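Local coordinates for extracellular haem-binding protein (Streptomyces reticuli, PDB 3FPW) that probably binds and degrades haem outside the cell and, as an oligomer, interacts with its cognate two-component sensor kinase, at residues D84-S89 / G176-Q181; G97-T102 / S115-A120; V124-P129 / T149-G154; K135-A138 / L143-I146. All blocks are in the same frame, centred on the assembly; numbering follows the deposited sequence.

How the contacts relate
Following the chain from its N terminus, helix 67-83 ends where contact 1 begins, and this contact closes the longest loop, bringing 84-89 against helix 176-187 near the C terminus. The other three contacts all lie inside that loop. Contact 2 comes first, tying strand 99-104, outermost within the chain, to helix 112-126. After it has closed, contact 3 opens at the end of the same helix and joins it to 149-154. Contact 4 nests within contact 3, pinching the projecting loop that follows helix 130-135. No two loops cross. Contact 3 touches each of the others, meeting contact 2 along helix 112-126, contact 4 through F151 and W126, and contact 1 through E180 and G154.

Contact 1. Residues D84-S89 / G176-Q181; sequences DGRHVS and GDLDEQ
V88 and D179 have the closest CA atoms across this contact, 7.9 Å apart, so what lies between the two backbones is side chain. The first segment leaves helix 67-83 through a Schellman motif, with G85 at positive phi (73°) and two bonds running back into the last turn; R86 to V88 then lead up to strand 89-94. The partner is the start of helix 176-187, where E180 N and Q181 N already bond back to the carbonyls of G176 and D177.

R86 and L178 carry most of the contact, their side chains crossing at about a right angle. The L178 methyl CD1 sits over one face of the guanidinium, 3.5 Å from R86 NH2, while CD2 is 3.9 Å from R86 NH1. The bend of the arginine at chi2 (57°) goes with a guanidinium that presents this face to L178 CD1. NH1 is bonded to the hydroxyl of Y182, which also bonds D84 OD2. Shortening R86 to an alanine would probably leave L178 CD1 without its flat cover and Y182 OH without one of its partners. An iron(III) ion lies about 3 Å from the R86 side chain. Deeper in, V88 CG1 approaches D179 OD1 only loosely, at 4.5 Å; that oxygen takes the backbone N-H of A173, and OD2 makes a salt bridge with K119.

Around this, R86 and V88 both lean on A81 of helix 67-83, V88 and D179 both rest on V170 of strand 163-171, and S89 pairs through its backbone with A171.

Contact 2. Residues G97-T102 / S115-A120; sequences GNTLVT and SAERKA. With PO4 (phosphate ion), chain E; PO4 (phosphate ion), chain G; PO4 (phosphate ion), chain D.
T99 and E117 meet at about a right angle, the threonine hydroxyl reaching across the end of the glutamate. With OG1 anti to its own carbonyl carbon (chi1 -61°), T99 donates from OG1 to E117 OE2 over 2.7 Å, arriving on the anti side of the carboxylate and 22° out of its plane. The methyl group of T99 flanks the same oxygen. Further along the strand, T102 turns CG2 to the aliphatic part of E117, 4.1 Å from CG, while its hydroxyl is engaged with T102 of the second subunit and with Y113.

The other carboxylate oxygen, E117 OE1, is 2.8 Å from O1 of the phosphate of chain E. R118 runs extended beside this ion and grips two phosphates, both at the edge of its guanidinium: NE gives a bond of 3.0 Å to O2 of the chain E ion at a fairly straight 163°, and NH1 and NH2 form a two-pronged grip on O1 and O2 of the chain G ion, at 2.9 and 3.0 Å. On another side of the helix, K119 NZ holds O3 of the chain D phosphate at 2.7 Å and also bonds the carbonyls of A153 and V170. These ions probably came from the crystallisation liquor.

Strand 99-104 carries a classic beta bulge, L100 and V101 both facing V92. It is one of the two outermost strands within the chain and pairs antiparallel with a strand of the second subunit. Helix 112-126 thus packs on a four-stranded antiparallel sheet, an alpha-plus-beta arrangement that continues into that subunit.

Contact 3. Residues V124-P129 / T149-G154; sequences VSWNAP and TLFLAG
W126 and F151 reach each other through similar first torsions: in each, CG stands anti to the carbonyl carbon, at chi1 -78° in the tryptophan and -79° in the phenylalanine. The tryptophan's six-membered ring is carried toward 149-154, and the tip of the phenylalanine comes over one of its faces. F151 CZ sits 3.7 Å from both W126 CZ3 and W126 CH2. The ring planes are inclined at 57° with centroids 5.3 Å apart, so the two rings meet obliquely.

T149 comes to the same indole from another direction. Its CG2 lies in the plane of the ring, at the edge, 3.8 Å from W126 CZ3. The threonine hydroxyl instead lies in the plane of the F151 ring, at its edge, and is bonded to the carbonyl of I146.

F151 is the centre of an inverse gamma turn in the loop before strand 155-160, while W126 is the last residue of helix 112-126; N127 then breaks away with positive phi and P129 takes the N-cap position of helix 130-135. With a leucine at W126, F151 CZ is likely to lose the ring face it sits over, leaving the phenylalanine freer to turn and the T149 methyl without its aromatic neighbour.

L133 of helix 130-135 touches both aromatic side chains, I146 packs on W126, and L137 and L143 pack on F151. Two other subunits close in: Q111 of the fourth lies against W126, and T142 of the third bonds through its hydroxyl to F151 O.

Contact 4. Residues K135-A138 / L143-I146; sequences KRLA and LKDI
L137 CD2 is the methyl that does most of the touching here, lying 3.8 Å from L143 CB and equally close to K144 N. It also meets K144 CB at 4.0 Å, so the branch rests where one residue passes into the next. The second methyl, L137 CD1, lies against the lysine chain, 4.2 Å from K144 CD, the two side chains crossing at about a right angle. Beside them, L143 CD1 reaches back to R136 CB at 4.0 Å. K144 sets CG between its backbone N and carbonyl carbon (chi1 73°), and from there the chain leads its amino group away from L137; an iron(III) ion lies about 4 Å from this side chain.

The two segments are the sides of a short loop that follows helix 130-135. L143 to D145 are the last part of a 3-10 segment that starts before them, with I146 N bonding to L143 O at 3.1 Å; 136-138 have helical backbone angles but lack the regular helical bonds.

Further out, F151 lies against K144, and W126 packs on R136. Neighbouring subunits come next: L152 of the fourth touches L143 and I146, while T142 and D145 of the third meet L137 and K144 respectively.

Contact 1. Residues D84-S89 / G176-Q181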
loop_
_atom_site.group_PDB
_atom_site.type_symbol
_atom_site.label_atom_id
_atom_site.label_comp_id
_atom_site.label_asym_id
_atom_site.label_seq_id
_atom_site.Cartn_x
_atom_site.Cartn_y
_atom_site.Cartn_z
ATOM N N ASP A 84 -35.813 -1.991 8.239
ATOM C CA ASP A 84 -35.847 -3.452 8.200
ATOM C C ASP A 84 -34.996 -4.107 9.269
ATOM O O ASP A 84 -34.885 -5.330 9.316
ATOM C CB ASP A 84 -35.351 -3.944 6.851
ATOM C CG ASP A 84 -36.270 -3.574 5.723
ATOM O OD1 ASP A 84 -37.345 -2.970 5.976
ATOM O OD2 ASP A 84 -35.909 -3.899 4.580
ATOM N N GLY A 85 -34.400 -3.305 10.130
ATOM C CA GLY A 85 -33.529 -3.831 11.172
ATOM C C GLY A 85 -32.193 -4.326 10.650
ATOM O O GLY A 85 -31.584 -5.223 11.253
ATOM N N ARG A 86 -31.753 -3.781 9.517
ATOM C CA ARG A 86 -30.456 -4.128 8.938
ATOM C C ARG A 86 -29.411 -3.074 9.292
ATOM O O ARG A 86 -29.744 -1.922 9.591
ATOM C CB ARG A 86 -30.535 -4.307 7.407
ATOM C CG ARG A 86 -30.638 -5.764 6.920
ATOM C CD ARG A 86 -31.841 -6.423 7.537
ATOM N NE ARG A 86 -32.024 -7.849 7.230
ATOM C CZ ARG A 86 -32.872 -8.303 6.318
ATOM N NH1 ARG A 86 -33.562 -7.444 5.568
ATOM N NH2 ARG A 86 -33.027 -9.619 6.138
ATOM N N HIS A 87 -28.151 -3.487 9.258
ATOM C CA HIS A 87 -27.040 -2.631 9.671
ATOM C C HIS A 87 -26.046 -2.553 8.534
ATOM O O HIS A 87 -25.381 -3.533 8.253
ATOM C CB HIS A 87 -26.376 -3.277 10.889
ATOM C CG HIS A 87 -27.351 -3.594 11.966
ATOM N ND1 HIS A 87 -27.818 -2.640 12.838
ATOM C CD2 HIS A 87 -27.992 -4.746 12.279
ATOM C CE1 HIS A 87 -28.693 -3.193 13.663
ATOM N NE2 HIS A 87 -28.819 -4.469 13.341
ATOM N N VAL A 88 -25.976 -1.407 7.855
ATOM C CA VAL A 88 -25.240 -1.345 6.589
ATOM C C VAL A 88 -24.320 -0.152 6.578
ATOM O O VAL A 88 -24.492 0.782 7.366
ATOM C CB VAL A 88 -26.175 -1.248 5.364
ATOM C CG1 VAL A 88 -27.126 -2.471 5.317
ATOM C CG2 VAL A 88 -26.958 0.106 5.320
ATOM N N SER A 89 -23.323 -0.197 5.705
ATOM C CA SER A 89 -22.592 0.993 5.331
ATOM C C SER A 89 -23.031 1.381 3.933
ATOM O O SER A 89 -23.412 0.517 3.118
ATOM C CB SER A 89 -21.064 0.758 5.333
ATOM O OG SER A 89 -20.562 0.465 6.630
ATOM N N GLY A 176 -26.380 -9.796 -0.889
ATOM C CA GLY A 176 -26.118 -8.710 -1.838
ATOM C C GLY A 176 -27.411 -8.196 -2.445
ATOM O O GLY A 176 -27.553 -7.002 -2.733
ATOM N N ASP A 177 -28.373 -9.086 -2.632
ATOM C CA ASP A 177 -29.629 -8.655 -3.225
ATOM C C ASP A 177 -30.357 -7.689 -2.280
ATOM O O ASP A 177 -30.909 -6.688 -2.725
ATOM C CB ASP A 177 -30.500 -9.848 -3.605
ATOM C CG ASP A 177 -29.991 -10.572 -4.860
ATOM O OD1 ASP A 177 -29.171 -9.999 -5.637
ATOM O OD2 ASP A 177 -30.414 -11.724 -5.062
ATOM N N LEU A 178 -30.328 -7.968 -0.977
ATOM C CA LEU A 178 -30.891 -7.023 -0.013
ATOM C C LEU A 178 -30.084 -5.722 -0.022
ATOM O O LEU A 178 -30.665 -4.646 -0.021
ATOM C CB LEU A 178 -30.924 -7.606 1.395
ATOM C CG LEU A 178 -32.048 -8.610 1.597
ATOM C CD1 LEU A 178 -31.749 -9.364 2.875
ATOM C CD2 LEU A 178 -33.361 -7.844 1.684
ATOM N N ASP A 179 -28.754 -5.817 -0.023
ATOM C CA ASP A 179 -27.933 -4.596 -0.117
ATOM C C ASP A 179 -28.419 -3.747 -1.285
ATOM O O ASP A 179 -28.568 -2.517 -1.185
ATOM C CB ASP A 179 -26.464 -4.913 -0.413
ATOM C CG ASP A 179 -25.710 -5.505 0.764
ATOM O OD1 ASP A 179 -26.016 -5.151 1.926
ATOM O OD2 ASP A 179 -24.754 -6.304 0.518
ATOM N N GLU A 180 -28.629 -4.400 -2.421
ATOM C CA GLU A 180 -28.972 -3.656 -3.624
ATOM C C GLU A 180 -30.379 -3.065 -3.561
ATOM O O GLU A 180 -30.632 -2.012 -4.140
ATOM C CB GLU A 180 -28.747 -4.492 -4.887
ATOM C CG GLU A 180 -28.351 -3.632 -6.063
ATOM C CD GLU A 180 -27.897 -4.462 -7.242
ATOM O OE1 GLU A 180 -28.721 -4.707 -8.150
ATOM O OE2 GLU A 180 -26.726 -4.882 -7.242
ATOM N N GLN A 181 -31.292 -3.740 -2.857
ATOM C CA GLN A 181 -32.596 -3.149 -2.542
ATOM C C GLN A 181 -32.418 -1.809 -1.837
ATOM O O GLN A 181 -33.064 -0.822 -2.185
ATOM C CB GLN A 181 -33.401 -4.099 -1.652
ATOM C CG GLN A 181 -34.803 -3.634 -1.258
ATOM C CD GLN A 181 -35.570 -4.716 -0.485
ATOM O OE1 GLN A 181 -35.815 -4.584 0.713
ATOM N NE2 GLN A 181 -35.921 -5.797 -1.168
#

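Contact 2. Residues G97-T102 / S115-A120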
loop_
_atom_site.group_PDB
_atom_site.type_symbol
_atom_site.label_atom_id
_atom_site.label_comp_id
_atom_site.label_asym_id
_atom_site.label_seq_id
_atom_site.Cartn_x
_atom_site.Cartn_y
_atom_site.Cartn_z
ATOM N N GLY A 97 -14.505 8.993 -9.673
ATOM C CA GLY A 97 -14.064 7.719 -9.171
ATOM C C GLY A 97 -13.846 8.176 -7.697
ATOM O O GLY A 97 -13.447 7.396 -6.809
ATOM N N ASN A 98 -14.138 9.455 -7.396
ATOM C CA ASN A 98 -14.015 9.970 -6.007
ATOM C C ASN A 98 -15.198 9.617 -5.115
ATOM O O ASN A 98 -16.359 9.756 -5.525
ATOM C CB ASN A 98 -13.880 11.503 -5.968
ATOM C CG ASN A 98 -12.557 11.995 -6.536
ATOM O OD1 ASN A 98 -11.576 11.260 -6.588
ATOM N ND2 ASN A 98 -12.538 13.263 -6.971
ATOM N N THR A 99 -14.909 9.199 -3.885
ATOM C CA THR A 99 -15.988 9.003 -2.916
ATOM C C THR A 99 -16.505 10.359 -2.488
ATOM O O THR A 99 -15.725 11.230 -2.119
ATOM C CB THR A 99 -15.502 8.231 -1.688
ATOM O OG1 THR A 99 -15.044 6.939 -2.116
ATOM C CG2 THR A 99 -16.617 8.050 -0.669
ATOM N N LEU A 100 -17.818 10.540 -2.555
ATOM C CA LEU A 100 -18.480 11.792 -2.171
ATOM C C LEU A 100 -19.080 11.734 -0.773
ATOM O O LEU A 100 -19.030 12.714 -0.031
ATOM C CB LEU A 100 -19.622 12.102 -3.139
ATOM C CG LEU A 100 -19.258 12.226 -4.612
ATOM C CD1 LEU A 100 -20.513 12.692 -5.351
ATOM C CD2 LEU A 100 -18.123 13.202 -4.831
ATOM N N VAL A 101 -19.646 10.581 -0.410
ATOM C CA VAL A 101 -20.279 10.396 0.895
ATOM C C VAL A 101 -20.040 8.969 1.365
ATOM O O VAL A 101 -20.149 8.037 0.569
ATOM C CB VAL A 101 -21.830 10.586 0.820
ATOM C CG1 VAL A 101 -22.497 10.203 2.165
ATOM C CG2 VAL A 101 -22.177 12.006 0.459
ATOM N N THR A 102 -19.722 8.804 2.640
ATOM C CA THR A 102 -19.814 7.484 3.281
ATOM C C THR A 102 -20.539 7.617 4.585
ATOM O O THR A 102 -20.401 8.630 5.299
ATOM C CB THR A 102 -18.440 6.835 3.567
ATOM O OG1 THR A 102 -17.671 7.672 4.446
ATOM C CG2 THR A 102 -17.693 6.588 2.279
ATOM N N SER A 115 -16.466 -2.436 1.276
ATOM C CA SER A 115 -17.315 -3.171 0.350
ATOM C C SER A 115 -18.288 -2.207 -0.324
ATOM O O SER A 115 -18.451 -2.249 -1.529
ATOM C CB SER A 115 -18.075 -4.280 1.080
ATOM O OG SER A 115 -18.914 -5.014 0.195
ATOM N N ALA A 116 -18.925 -1.337 0.456
ATOM C CA ALA A 116 -19.891 -0.382 -0.089
ATOM C C ALA A 116 -19.208 0.578 -1.067
ATOM O O ALA A 116 -19.715 0.820 -2.179
ATOM C CB ALA A 116 -20.545 0.391 1.016
ATOM N N GLU A 117 -18.028 1.065 -0.683
ATOM C CA GLU A 117 -17.275 1.961 -1.557
ATOM C C GLU A 117 -16.947 1.315 -2.890
ATOM O O GLU A 117 -17.136 1.921 -3.955
ATOM C CB GLU A 117 -15.974 2.378 -0.884
ATOM C CG GLU A 117 -16.037 3.597 -0.041
ATOM C CD GLU A 117 -14.634 4.127 0.230
ATOM O OE1 GLU A 117 -13.837 3.338 0.777
ATOM O OE2 GLU A 117 -14.321 5.296 -0.127
ATOM N N ARG A 118 -16.446 0.085 -2.847
ATOM C CA ARG A 118 -16.053 -0.587 -4.077
ATOM C C ARG A 118 -17.244 -0.920 -4.953
ATOM O O ARG A 118 -17.139 -0.839 -6.175
ATOM C CB ARG A 118 -15.213 -1.818 -3.782
ATOM C CG ARG A 118 -13.894 -1.427 -3.174
ATOM C CD ARG A 118 -13.005 -2.641 -2.968
ATOM N NE ARG A 118 -11.643 -2.197 -2.689
ATOM C CZ ARG A 118 -10.580 -2.578 -3.378
ATOM N NH1 ARG A 118 -10.694 -3.472 -4.370
ATOM N NH2 ARG A 118 -9.394 -2.095 -3.042
ATOM N N LYS A 119 -18.359 -1.323 -4.339
ATOM C CA LYS A 119 -19.561 -1.565 -5.130
ATOM C C LYS A 119 -20.020 -0.313 -5.863
ATOM O O LYS A 119 -20.402 -0.387 -7.027
ATOM C CB LYS A 119 -20.721 -2.084 -4.275
ATOM C CG LYS A 119 -20.459 -3.475 -3.729
ATOM C CD LYS A 119 -21.674 -3.940 -2.967
ATOM C CE LYS A 119 -21.398 -5.171 -2.110
ATOM N NZ LYS A 119 -22.599 -5.538 -1.270
ATOM N N ALA A 120 -20.037 0.815 -5.164
ATOM C CA ALA A 120 -20.418 2.072 -5.792
ATOM C C ALA A 120 -19.493 2.429 -6.978
ATOM O O ALA A 120 -19.963 2.858 -8.049
ATOM C CB ALA A 120 -20.427 3.199 -4.739
HETATM P P PO4 E . -11.402 1.359 -1.571
HETATM O O1 PO4 E . -12.693 2.141 -1.486
HETATM O O2 PO4 E . -11.504 0.065 -0.780
HETATM O O3 PO4 E . -11.107 1.027 -3.018
HETATM O O4 PO4 E . -10.287 2.214 -1.004
HETATM P P PO4 G . -7.100 -2.792 -5.305
HETATM O O1 PO4 G . -8.300 -3.484 -5.918
HETATM O O2 PO4 G . -6.813 -3.362 -3.932
HETATM O O3 PO4 G . -5.909 -3.012 -6.212
HETATM O O4 PO4 G . -7.365 -1.309 -5.178
HETATM P P PO4 D . -21.458 -7.449 1.901
HETATM O O1 PO4 D . -22.838 -6.920 2.277
HETATM O O2 PO4 D . -21.522 -8.950 2.035
HETATM O O3 PO4 D . -21.268 -7.111 0.458
HETATM O O4 PO4 D . -20.258 -6.902 2.708
#

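Contact 3. Residues V124-P129 / T149-G154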
loop_
_atom_site.group_PDB
_atom_site.type_symbol
_atom_site.label_atom_id
_atom_site.label_comp_id
_atom_site.label_asym_id
_atom_site.label_seq_id
_atom_site.Cartn_x
_atom_site.Cartn_y
_atom_site.Cartn_z
ATOM N N VAL A 124 -20.723 2.669 -11.040
ATOM C CA VAL A 124 -20.604 3.893 -11.823
ATOM C C VAL A 124 -19.618 3.723 -12.973
ATOM O O VAL A 124 -19.737 4.380 -13.996
ATOM C CB VAL A 124 -20.257 5.149 -10.978
ATOM C CG1 VAL A 124 -18.804 5.152 -10.596
ATOM C CG2 VAL A 124 -20.601 6.428 -11.780
ATOM N N SER A 125 -18.657 2.816 -12.810
ATOM C CA SER A 125 -17.687 2.538 -13.865
ATOM C C SER A 125 -18.312 1.894 -15.095
ATOM O O SER A 125 -17.916 2.213 -16.222
ATOM C CB SER A 125 -16.564 1.647 -13.351
ATOM O OG SER A 125 -15.728 2.361 -12.457
ATOM N N TRP A 126 -19.262 0.987 -14.881
ATOM C CA TRP A 126 -19.923 0.292 -15.996
ATOM C C TRP A 126 -21.362 0.739 -16.221
ATOM O O TRP A 126 -22.036 0.247 -17.133
ATOM C CB TRP A 126 -19.831 -1.244 -15.837
ATOM C CG TRP A 126 -18.485 -1.781 -16.231
ATOM C CD1 TRP A 126 -18.077 -2.138 -17.492
ATOM C CD2 TRP A 126 -17.366 -2.015 -15.371
ATOM N NE1 TRP A 126 -16.776 -2.573 -17.466
ATOM C CE2 TRP A 126 -16.312 -2.502 -16.177
ATOM C CE3 TRP A 126 -17.145 -1.850 -14.001
ATOM C CZ2 TRP A 126 -15.063 -2.852 -15.651
ATOM C CZ3 TRP A 126 -15.890 -2.194 -13.478
ATOM C CH2 TRP A 126 -14.871 -2.679 -14.308
ATOM N N ASN A 127 -21.828 1.707 -15.427
ATOM C CA ASN A 127 -23.198 2.183 -15.541
ATOM C C ASN A 127 -24.203 1.033 -15.495
ATOM O O ASN A 127 -25.121 0.938 -16.330
ATOM C CB ASN A 127 -23.392 3.030 -16.798
ATOM C CG ASN A 127 -24.712 3.741 -16.800
ATOM O OD1 ASN A 127 -25.281 4.010 -15.740
ATOM N ND2 ASN A 127 -25.209 4.082 -17.997
ATOM N N ALA A 128 -24.046 0.181 -14.496
ATOM C CA ALA A 128 -24.885 -1.019 -14.376
ATOM C C ALA A 128 -24.912 -1.444 -12.924
ATOM O O ALA A 128 -23.923 -1.255 -12.213
ATOM C CB ALA A 128 -24.308 -2.155 -15.237
ATOM N N PRO A 129 -26.010 -2.066 -12.483
ATOM C CA PRO A 129 -26.082 -2.606 -11.119
ATOM C C PRO A 129 -25.036 -3.705 -10.938
ATOM O O PRO A 129 -24.779 -4.462 -11.874
ATOM C CB PRO A 129 -27.489 -3.206 -11.046
ATOM C CG PRO A 129 -28.243 -2.664 -12.220
ATOM C CD PRO A 129 -27.223 -2.356 -13.273
ATOM N N THR A 149 -12.369 -2.566 -7.894
ATOM C CA THR A 149 -13.708 -3.113 -8.170
ATOM C C THR A 149 -14.210 -4.180 -7.184
ATOM O O THR A 149 -13.433 -4.814 -6.458
ATOM C CB THR A 149 -13.799 -3.686 -9.592
ATOM O OG1 THR A 149 -12.922 -4.808 -9.705
ATOM C CG2 THR A 149 -13.389 -2.608 -10.627
ATOM N N LEU A 150 -15.522 -4.361 -7.161
ATOM C CA LEU A 150 -16.144 -5.433 -6.400
ATOM C C LEU A 150 -17.405 -5.832 -7.128
ATOM O O LEU A 150 -18.382 -5.092 -7.140
ATOM C CB LEU A 150 -16.445 -4.973 -4.968
ATOM C CG LEU A 150 -17.093 -6.042 -4.099
ATOM C CD1 LEU A 150 -16.327 -7.351 -4.115
ATOM C CD2 LEU A 150 -17.229 -5.502 -2.652
ATOM N N PHE A 151 -17.366 -7.003 -7.757
ATOM C CA PHE A 151 -18.455 -7.464 -8.606
ATOM C C PHE A 151 -19.446 -8.293 -7.778
ATOM O O PHE A 151 -19.542 -9.521 -7.897
ATOM C CB PHE A 151 -17.864 -8.290 -9.739
ATOM C CG PHE A 151 -17.283 -7.451 -10.836
ATOM C CD1 PHE A 151 -16.052 -6.822 -10.687
ATOM C CD2 PHE A 151 -17.987 -7.252 -12.019
ATOM C CE1 PHE A 151 -15.510 -6.041 -11.706
ATOM C CE2 PHE A 151 -17.447 -6.459 -13.039
ATOM C CZ PHE A 151 -16.219 -5.849 -12.886
ATOM N N LEU A 152 -20.169 -7.610 -6.915
ATOM C CA LEU A 152 -21.009 -8.256 -5.924
ATOM C C LEU A 152 -22.218 -7.352 -5.732
ATOM O O LEU A 152 -22.066 -6.134 -5.570
ATOM C CB LEU A 152 -20.214 -8.381 -4.623
ATOM C CG LEU A 152 -20.933 -8.946 -3.411
ATOM C CD1 LEU A 152 -21.315 -10.423 -3.649
ATOM C CD2 LEU A 152 -20.043 -8.777 -2.190
ATOM N N ALA A 153 -23.411 -7.940 -5.826
ATOM C CA ALA A 153 -24.666 -7.198 -5.704
ATOM C C ALA A 153 -24.652 -6.190 -4.551
ATOM O O ALA A 153 -24.193 -6.487 -3.447
ATOM C CB ALA A 153 -25.829 -8.181 -5.528
ATOM N N GLY A 154 -25.155 -4.993 -4.843
ATOM C CA GLY A 154 -25.299 -3.967 -3.846
ATOM C C GLY A 154 -24.932 -2.569 -4.314
ATOM O O GLY A 154 -25.079 -1.603 -3.541
#

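Contact 4. Residues K135-A138 / L143-I146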
loop_
_atom_site.group_PDB
_atom_site.type_symbol
_atom_site.label_atom_id
_atom_site.label_comp_id
_atom_site.label_asym_id
_atom_site.label_seq_id
_atom_site.Cartn_x
_atom_site.Cartn_y
_atom_site.Cartn_z
ATOM N N LYS A 135 -22.714 -11.180 -13.064
ATOM C CA LYS A 135 -23.087 -12.232 -14.005
ATOM C C LYS A 135 -22.217 -12.211 -15.259
ATOM O O LYS A 135 -22.062 -13.234 -15.950
ATOM C CB LYS A 135 -24.573 -12.128 -14.326
ATOM C CG LYS A 135 -25.428 -12.295 -13.088
ATOM C CD LYS A 135 -26.911 -12.103 -13.387
ATOM C CE LYS A 135 -27.697 -11.817 -12.114
ATOM N NZ LYS A 135 -27.719 -12.941 -11.139
ATOM N N ARG A 136 -21.606 -11.061 -15.527
ATOM C CA ARG A 136 -20.684 -10.932 -16.653
ATOM C C ARG A 136 -19.409 -11.727 -16.448
ATOM O O ARG A 136 -18.691 -12.016 -17.406
ATOM C CB ARG A 136 -20.319 -9.471 -16.896
ATOM C CG ARG A 136 -21.471 -8.639 -17.385
ATOM C CD ARG A 136 -21.008 -7.234 -17.696
ATOM N NE ARG A 136 -22.135 -6.349 -17.956
ATOM C CZ ARG A 136 -22.010 -5.081 -18.339
ATOM N NH1 ARG A 136 -20.805 -4.554 -18.496
ATOM N NH2 ARG A 136 -23.090 -4.337 -18.544
ATOM N N LEU A 137 -19.114 -12.058 -15.195
ATOM C CA LEU A 137 -17.922 -12.826 -14.876
ATOM C C LEU A 137 -17.945 -14.237 -15.478
ATOM O O LEU A 137 -16.904 -14.884 -15.616
ATOM C CB LEU A 137 -17.743 -12.892 -13.364
ATOM C CG LEU A 137 -17.466 -11.545 -12.706
ATOM C CD1 LEU A 137 -17.325 -11.701 -11.207
ATOM C CD2 LEU A 137 -16.219 -10.889 -13.297
ATOM N N ALA A 138 -19.132 -14.695 -15.865
ATOM C CA ALA A 138 -19.248 -15.997 -16.501
ATOM C C ALA A 138 -18.498 -16.041 -17.833
ATOM O O ALA A 138 -17.849 -17.033 -18.144
ATOM C CB ALA A 138 -20.719 -16.372 -16.696
ATOM N N LEU A 143 -12.608 -9.608 -15.353
ATOM C CA LEU A 143 -13.108 -8.264 -15.072
ATOM C C LEU A 143 -12.833 -7.942 -13.609
ATOM O O LEU A 143 -12.485 -6.810 -13.264
ATOM C CB LEU A 143 -14.605 -8.164 -15.356
ATOM C CG LEU A 143 -14.987 -8.081 -16.830
ATOM C CD1 LEU A 143 -16.493 -8.155 -16.940
ATOM C CD2 LEU A 143 -14.485 -6.814 -17.474
ATOM N N LYS A 144 -12.964 -8.950 -12.749
ATOM C CA LYS A 144 -12.856 -8.708 -11.315
ATOM C C LYS A 144 -11.414 -8.454 -10.853
ATOM O O LYS A 144 -11.172 -8.107 -9.694
ATOM C CB LYS A 144 -13.496 -9.849 -10.518
ATOM C CG LYS A 144 -12.700 -11.125 -10.521
ATOM C CD LYS A 144 -13.447 -12.200 -9.735
ATOM C CE LYS A 144 -12.890 -13.581 -10.041
ATOM N NZ LYS A 144 -11.427 -13.670 -9.782
ATOM N N ASP A 145 -10.463 -8.567 -11.779
ATOM C CA ASP A 145 -9.062 -8.273 -11.474
ATOM C C ASP A 145 -8.732 -6.796 -11.662
ATOM O O ASP A 145 -7.644 -6.330 -11.319
ATOM C CB ASP A 145 -8.166 -9.184 -12.315
ATOM C CG ASP A 145 -8.285 -10.651 -11.886
ATOM O OD1 ASP A 145 -8.351 -10.903 -10.663
ATOM O OD2 ASP A 145 -8.327 -11.536 -12.747
ATOM N N ILE A 146 -9.689 -6.052 -12.194
ATOM C CA ILE A 146 -9.513 -4.618 -12.363
ATOM C C ILE A 146 -9.497 -3.960 -10.988
ATOM O O ILE A 146 -10.394 -4.175 -10.164
ATOM C CB ILE A 146 -10.623 -4.045 -13.243
ATOM C CG1 ILE A 146 -10.474 -4.559 -14.674
ATOM C CG2 ILE A 146 -10.653 -2.495 -13.195
ATOM C CD1 ILE A 146 -11.677 -4.277 -15.567
#